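Local coordinates for alpha-fucosidase (Bifidobacterium bifidum, PDB 2EAB), which probably releases alpha-1,2-linked L-fucose from glycans by hydrolysis, this chain being the calcium-binding catalytic part of a longer, probably membrane-attached protein, at residues F54-V63 with Y182-M191. Sequence-based numbering, arbitrary orientation.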
ATOM      1  N   PHE A  54     -15.867   4.134   2.381  1.00  7.60           N
ATOM      2  CA  PHE A  54     -16.250   3.106   1.427  1.00  7.76           C
ATOM      3  C   PHE A  54     -15.859   3.598   0.038  1.00  7.29           C
ATOM      4  O   PHE A  54     -15.694   4.801  -0.184  1.00  6.88           O
ATOM      5  CB  PHE A  54     -17.754   2.794   1.517  1.00  7.84           C
ATOM      6  CG  PHE A  54     -18.632   3.919   1.062  1.00  8.10           C
ATOM      7  CD1 PHE A  54     -19.125   3.934  -0.234  1.00  8.74           C
ATOM      8  CD2 PHE A  54     -18.959   4.971   1.917  1.00  8.58           C
ATOM      9  CE1 PHE A  54     -19.927   4.975  -0.677  1.00  9.73           C
ATOM     10  CE2 PHE A  54     -19.762   6.020   1.476  1.00  8.86           C
ATOM     11  CZ  PHE A  54     -20.247   6.019   0.179  1.00  8.43           C
ATOM     12  N   GLY A  55     -15.708   2.673  -0.899  1.00  7.34           N
ATOM     13  CA  GLY A  55     -15.330   3.053  -2.249  1.00  7.44           C
ATOM     14  C   GLY A  55     -15.407   1.897  -3.214  1.00  7.24           C
ATOM     15  O   GLY A  55     -15.618   0.743  -2.808  1.00  7.79           O
ATOM     16  N   ASN A  56     -15.244   2.209  -4.497  1.00  7.56           N
ATOM     17  CA  ASN A  56     -15.201   1.192  -5.543  1.00  7.57           C
ATOM     18  C   ASN A  56     -13.853   1.160  -6.266  1.00  7.49           C
ATOM     19  O   ASN A  56     -13.755   0.670  -7.390  1.00  7.54           O
ATOM     20  CB  ASN A  56     -16.356   1.377  -6.540  1.00  7.78           C
ATOM     21  CG  ASN A  56     -16.211   2.627  -7.395  1.00  7.47           C
ATOM     22  OD1 ASN A  56     -15.259   3.392  -7.253  1.00  7.87           O
ATOM     23  ND2 ASN A  56     -17.160   2.834  -8.301  1.00  8.98           N
ATOM     24  N   GLY A  57     -12.821   1.687  -5.610  1.00  7.02           N
ATOM     25  CA  GLY A  57     -11.490   1.815  -6.201  1.00  7.27           C
ATOM     26  C   GLY A  57     -11.290   3.107  -6.971  1.00  7.14           C
ATOM     27  O   GLY A  57     -10.153   3.449  -7.326  1.00  7.30           O
ATOM     28  N   LYS A  58     -12.389   3.815  -7.239  1.00  7.49           N
ATOM     29  CA  LYS A  58     -12.357   5.013  -8.078  1.00  7.72           C
ATOM     30  C   LYS A  58     -13.025   6.198  -7.390  1.00  7.47           C
ATOM     31  O   LYS A  58     -12.386   7.223  -7.168  1.00  8.61           O
ATOM     32  CB  LYS A  58     -12.964   4.729  -9.449  1.00  7.95           C
ATOM     33  CG  LYS A  58     -12.195   3.662 -10.219  1.00  9.41           C
ATOM     34  CD  LYS A  58     -12.780   3.403 -11.579  1.00 14.12           C
ATOM     35  CE  LYS A  58     -13.922   2.411 -11.515  1.00 15.39           C
ATOM     36  NZ  LYS A  58     -14.526   2.262 -12.858  1.00 17.06           N
ATOM     37  N   ILE A  59     -14.303   6.059  -7.045  1.00  7.23           N
ATOM     38  CA  ILE A  59     -14.969   7.030  -6.184  1.00  7.86           C
ATOM     39  C   ILE A  59     -15.051   6.495  -4.762  1.00  7.30           C
ATOM     40  O   ILE A  59     -15.117   5.280  -4.538  1.00  7.60           O
ATOM     41  CB  ILE A  59     -16.374   7.453  -6.700  1.00  7.62           C
ATOM     42  CG1 ILE A  59     -17.284   6.237  -6.932  1.00  8.68           C
ATOM     43  CG2 ILE A  59     -16.239   8.324  -7.951  1.00  8.13           C
ATOM     44  CD1 ILE A  59     -18.704   6.597  -7.346  1.00  8.92           C
ATOM     45  N   GLY A  60     -15.029   7.415  -3.806  1.00  7.46           N
ATOM     46  CA  GLY A  60     -15.094   7.060  -2.406  1.00  7.71           C
ATOM     47  C   GLY A  60     -15.927   8.039  -1.615  1.00  7.29           C
ATOM     48  O   GLY A  60     -16.052   9.214  -1.978  1.00  7.63           O
ATOM     49  N   GLY A  61     -16.495   7.538  -0.526  1.00  7.21           N
ATOM     50  CA  GLY A  61     -17.177   8.370   0.444  1.00  7.41           C
ATOM     51  C   GLY A  61     -16.660   8.110   1.839  1.00  7.44           C
ATOM     52  O   GLY A  61     -16.130   7.033   2.127  1.00  7.62           O
ATOM     53  N   THR A  62     -16.805   9.110   2.699  1.00  7.77           N
ATOM     54  CA  THR A  62     -16.572   8.963   4.128  1.00  7.97           C
ATOM     55  C   THR A  62     -17.790   9.532   4.850  1.00  7.71           C
ATOM     56  O   THR A  62     -18.091  10.726   4.747  1.00  7.87           O
ATOM     57  CB  THR A  62     -15.251   9.624   4.599  1.00  7.88           C
ATOM     58  OG1 THR A  62     -14.895  10.702   3.721  1.00  7.87           O
ATOM     59  CG2 THR A  62     -14.112   8.599   4.630  1.00  8.50           C
ATOM     60  N   VAL A  63     -18.499   8.646   5.547  1.00  7.88           N
ATOM     61  CA  VAL A  63     -19.823   8.931   6.096  1.00  7.99           C
ATOM     62  C   VAL A  63     -19.729   9.490   7.506  1.00  8.47           C
ATOM     63  O   VAL A  63     -19.071   8.908   8.372  1.00  8.32           O
ATOM     64  CB  VAL A  63     -20.690   7.651   6.117  1.00  8.40           C
ATOM     65  CG1 VAL A  63     -22.085   7.937   6.673  1.00  8.44           C
ATOM     66  CG2 VAL A  63     -20.783   7.062   4.725  1.00  8.86           C
ATOM     67  N   TYR A 182     -25.165   3.454   2.352  1.00  9.78           N
ATOM     68  CA  TYR A 182     -24.251   3.951   1.332  1.00  9.30           C
ATOM     69  C   TYR A 182     -23.306   2.860   0.861  1.00  9.14           C
ATOM     70  O   TYR A 182     -22.735   2.135   1.672  1.00  9.14           O
ATOM     71  CB  TYR A 182     -23.397   5.090   1.879  1.00  9.60           C
ATOM     72  CG  TYR A 182     -24.134   6.217   2.551  1.00  9.87           C
ATOM     73  CD1 TYR A 182     -24.659   7.271   1.802  1.00  9.83           C
ATOM     74  CD2 TYR A 182     -24.264   6.260   3.937  1.00 10.43           C
ATOM     75  CE1 TYR A 182     -25.321   8.321   2.414  1.00 10.33           C
ATOM     76  CE2 TYR A 182     -24.921   7.310   4.558  1.00 10.68           C
ATOM     77  CZ  TYR A 182     -25.438   8.337   3.786  1.00 10.41           C
ATOM     78  OH  TYR A 182     -26.079   9.392   4.385  1.00 10.59           O
ATOM     79  N   PHE A 183     -23.124   2.762  -0.451  1.00  8.88           N
ATOM     80  CA  PHE A 183     -22.084   1.900  -1.009  1.00  9.10           C
ATOM     81  C   PHE A 183     -21.626   2.426  -2.358  1.00  9.17           C
ATOM     82  O   PHE A 183     -22.288   3.267  -2.962  1.00  9.27           O
ATOM     83  CB  PHE A 183     -22.521   0.422  -1.077  1.00  9.36           C
ATOM     84  CG  PHE A 183     -23.726   0.163  -1.945  1.00  9.66           C
ATOM     85  CD1 PHE A 183     -23.582  -0.079  -3.307  1.00  9.92           C
ATOM     86  CD2 PHE A 183     -25.001   0.114  -1.390  1.00  9.78           C
ATOM     87  CE1 PHE A 183     -24.692  -0.342  -4.110  1.00 11.03           C
ATOM     88  CE2 PHE A 183     -26.116  -0.144  -2.185  1.00 11.12           C
ATOM     89  CZ  PHE A 183     -25.963  -0.377  -3.540  1.00 10.61           C
ATOM     90  N   ALA A 184     -20.466   1.957  -2.805  1.00  8.77           N
ATOM     91  CA  ALA A 184     -19.953   2.306  -4.121  1.00  8.71           C
ATOM     92  C   ALA A 184     -19.665   1.020  -4.866  1.00  8.72           C
ATOM     93  O   ALA A 184     -18.781   0.247  -4.483  1.00  8.61           O
ATOM     94  CB  ALA A 184     -18.708   3.165  -4.015  1.00  9.03           C
ATOM     95  N   SER A 185     -20.442   0.791  -5.917  1.00  8.75           N
ATOM     96  CA  SER A 185     -20.355  -0.420  -6.703  1.00  8.81           C
ATOM     97  C   SER A 185     -19.235  -0.344  -7.725  1.00  8.50           C
ATOM     98  O   SER A 185     -19.136   0.628  -8.476  1.00  8.64           O
ATOM     99  CB  SER A 185     -21.676  -0.657  -7.423  1.00  8.98           C
ATOM    100  OG  SER A 185     -21.532  -1.686  -8.382  1.00  9.57           O
ATOM    101  N   ASN A 186     -18.400  -1.378  -7.757  1.00  8.52           N
ATOM    102  CA  ASN A 186     -17.433  -1.510  -8.835  1.00  8.87           C
ATOM    103  C   ASN A 186     -18.095  -1.976 -10.149  1.00  9.51           C
ATOM    104  O   ASN A 186     -17.902  -1.332 -11.178  1.00  9.58           O
ATOM    105  CB  ASN A 186     -16.241  -2.386  -8.426  1.00  8.81           C
ATOM    106  CG  ASN A 186     -15.112  -2.338  -9.436  1.00  8.89           C
ATOM    107  OD1 ASN A 186     -15.039  -3.179 -10.328  1.00  9.28           O
ATOM    108  ND2 ASN A 186     -14.240  -1.339  -9.316  1.00  8.38           N
ATOM    109  N   PRO A 187     -18.909  -3.063 -10.121  1.00 10.00           N
ATOM    110  CA  PRO A 187     -19.557  -3.506 -11.366  1.00 10.44           C
ATOM    111  C   PRO A 187     -20.372  -2.434 -12.091  1.00 10.39           C
ATOM    112  O   PRO A 187     -20.341  -2.376 -13.318  1.00 10.81           O
ATOM    113  CB  PRO A 187     -20.482  -4.638 -10.901  1.00 10.98           C
ATOM    114  CG  PRO A 187     -19.859  -5.152  -9.681  1.00 11.10           C
ATOM    115  CD  PRO A 187     -19.245  -3.961  -8.999  1.00 10.29           C
ATOM    116  N   ASP A 188     -21.091  -1.604 -11.343  1.00 10.02           N
ATOM    117  CA  ASP A 188     -21.936  -0.577 -11.952  1.00 10.16           C
ATOM    118  C   ASP A 188     -21.350   0.828 -11.847  1.00  9.85           C
ATOM    119  O   ASP A 188     -21.975   1.806 -12.263  1.00 10.04           O
ATOM    120  CB  ASP A 188     -23.359  -0.662 -11.397  1.00 10.48           C
ATOM    121  CG  ASP A 188     -24.108  -1.868 -11.934  1.00 11.38           C
ATOM    122  OD1 ASP A 188     -24.257  -1.965 -13.170  1.00 12.57           O
ATOM    123  OD2 ASP A 188     -24.519  -2.730 -11.130  1.00 12.59           O
ATOM    124  N   ASN A 189     -20.134   0.903 -11.307  1.00  9.60           N
ATOM    125  CA  ASN A 189     -19.342   2.132 -11.292  1.00  9.68           C
ATOM    126  C   ASN A 189     -20.090   3.343 -10.734  1.00  9.43           C
ATOM    127  O   ASN A 189     -20.050   4.439 -11.304  1.00  9.29           O
ATOM    128  CB  ASN A 189     -18.795   2.431 -12.688  1.00  9.80           C
ATOM    129  CG  ASN A 189     -17.660   3.418 -12.652  1.00  9.83           C
ATOM    130  OD1 ASN A 189     -16.939   3.497 -11.659  1.00  9.78           O
ATOM    131  ND2 ASN A 189     -17.498   4.181 -13.722  1.00 10.30           N
ATOM    132  N   VAL A 190     -20.768   3.139  -9.612  1.00  9.23           N
ATOM    133  CA  VAL A 190     -21.716   4.125  -9.125  1.00  9.49           C
ATOM    134  C   VAL A 190     -21.827   4.068  -7.609  1.00  9.23           C
ATOM    135  O   VAL A 190     -21.715   2.998  -7.007  1.00  9.30           O
ATOM    136  CB  VAL A 190     -23.113   3.938  -9.806  1.00  9.69           C
ATOM    137  CG1 VAL A 190     -23.791   2.634  -9.359  1.00 10.36           C
ATOM    138  CG2 VAL A 190     -24.022   5.140  -9.567  1.00  9.88           C
ATOM    139  N   MET A 191     -22.020   5.233  -7.002  1.00  9.00           N
ATOM    140  CA  MET A 191     -22.278   5.337  -5.577  1.00  9.29           C
ATOM    141  C   MET A 191     -23.788   5.391  -5.363  1.00  9.31           C
ATOM    142  O   MET A 191     -24.506   6.069  -6.100  1.00  9.43           O
ATOM    143  CB  MET A 191     -21.594   6.582  -5.007  1.00  9.14           C
ATOM    144  CG  MET A 191     -21.829   6.825  -3.525  1.00  9.62           C
ATOM    145  SD  MET A 191     -20.927   8.259  -2.908  1.00  9.77           S
ATOM    146  CE  MET A 191     -19.227   7.704  -3.039  1.00  9.47           C
TER
HETATM  147  O   HOH W   1     -16.941  -1.746  -4.029  1.00  8.66           O
HETATM  148  O   HOH W   2     -16.254   0.121 -12.638  1.00 15.40           O
HETATM  149  O   HOH W   3     -14.934   5.266 -13.278  1.00 20.55           O
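Asn56 of 54-63 meets Ser185 and Asn186 of 182-191 where two beta-hairpins, one from each facing antiparallel sheet of the N-terminal beta-sandwich domain, pack together. The Asn56 amide joins both turns: its ND2 donates almost straight (168°) to Ser185 O at 3.0 Å, though from above that carbonyl's plane, while OD1 accepts Lys58 N (an Asx turn) and Ile59 N (an Asx motif) from opposite faces of its plane. In return Asn186 ND2 donates at 2.8 Å to Asn56 O, which lies in the plane of the Asn186 amide. Shortening Asn56 to an alanine is likely to leave Lys58 N and Ile59 N without their shared acceptor, and Ser185 O without its donor from the other hairpin. Phe54, its CG between backbone N and carbonyl carbon (chi1 68°), lays its ring between the layers: Gly61 N sits over the centre of one face, Tyr182 C toward the rim of the other. Met191 SD makes an oblique Met-aromatic contact, 5.0 Å from the ring centroid, and Ile59 CD1 packs on Met191 CB. Farther along, Val63 CG1 lies 3.6 Å from CE2 of Tyr182. At the margin, Lys58 NZ bonds weakly to Asn189 OD1, and a water 2.8 Å from Lys58 NZ donates to Asn186 O. Behind this shell, the Tyr182 hydroxyl bonds to Glu70, Asn186 ND2 also reaches Asn390, and Gly57 belongs to the calcium site. Val190 N shares Ser185 O in a G1 beta bulge.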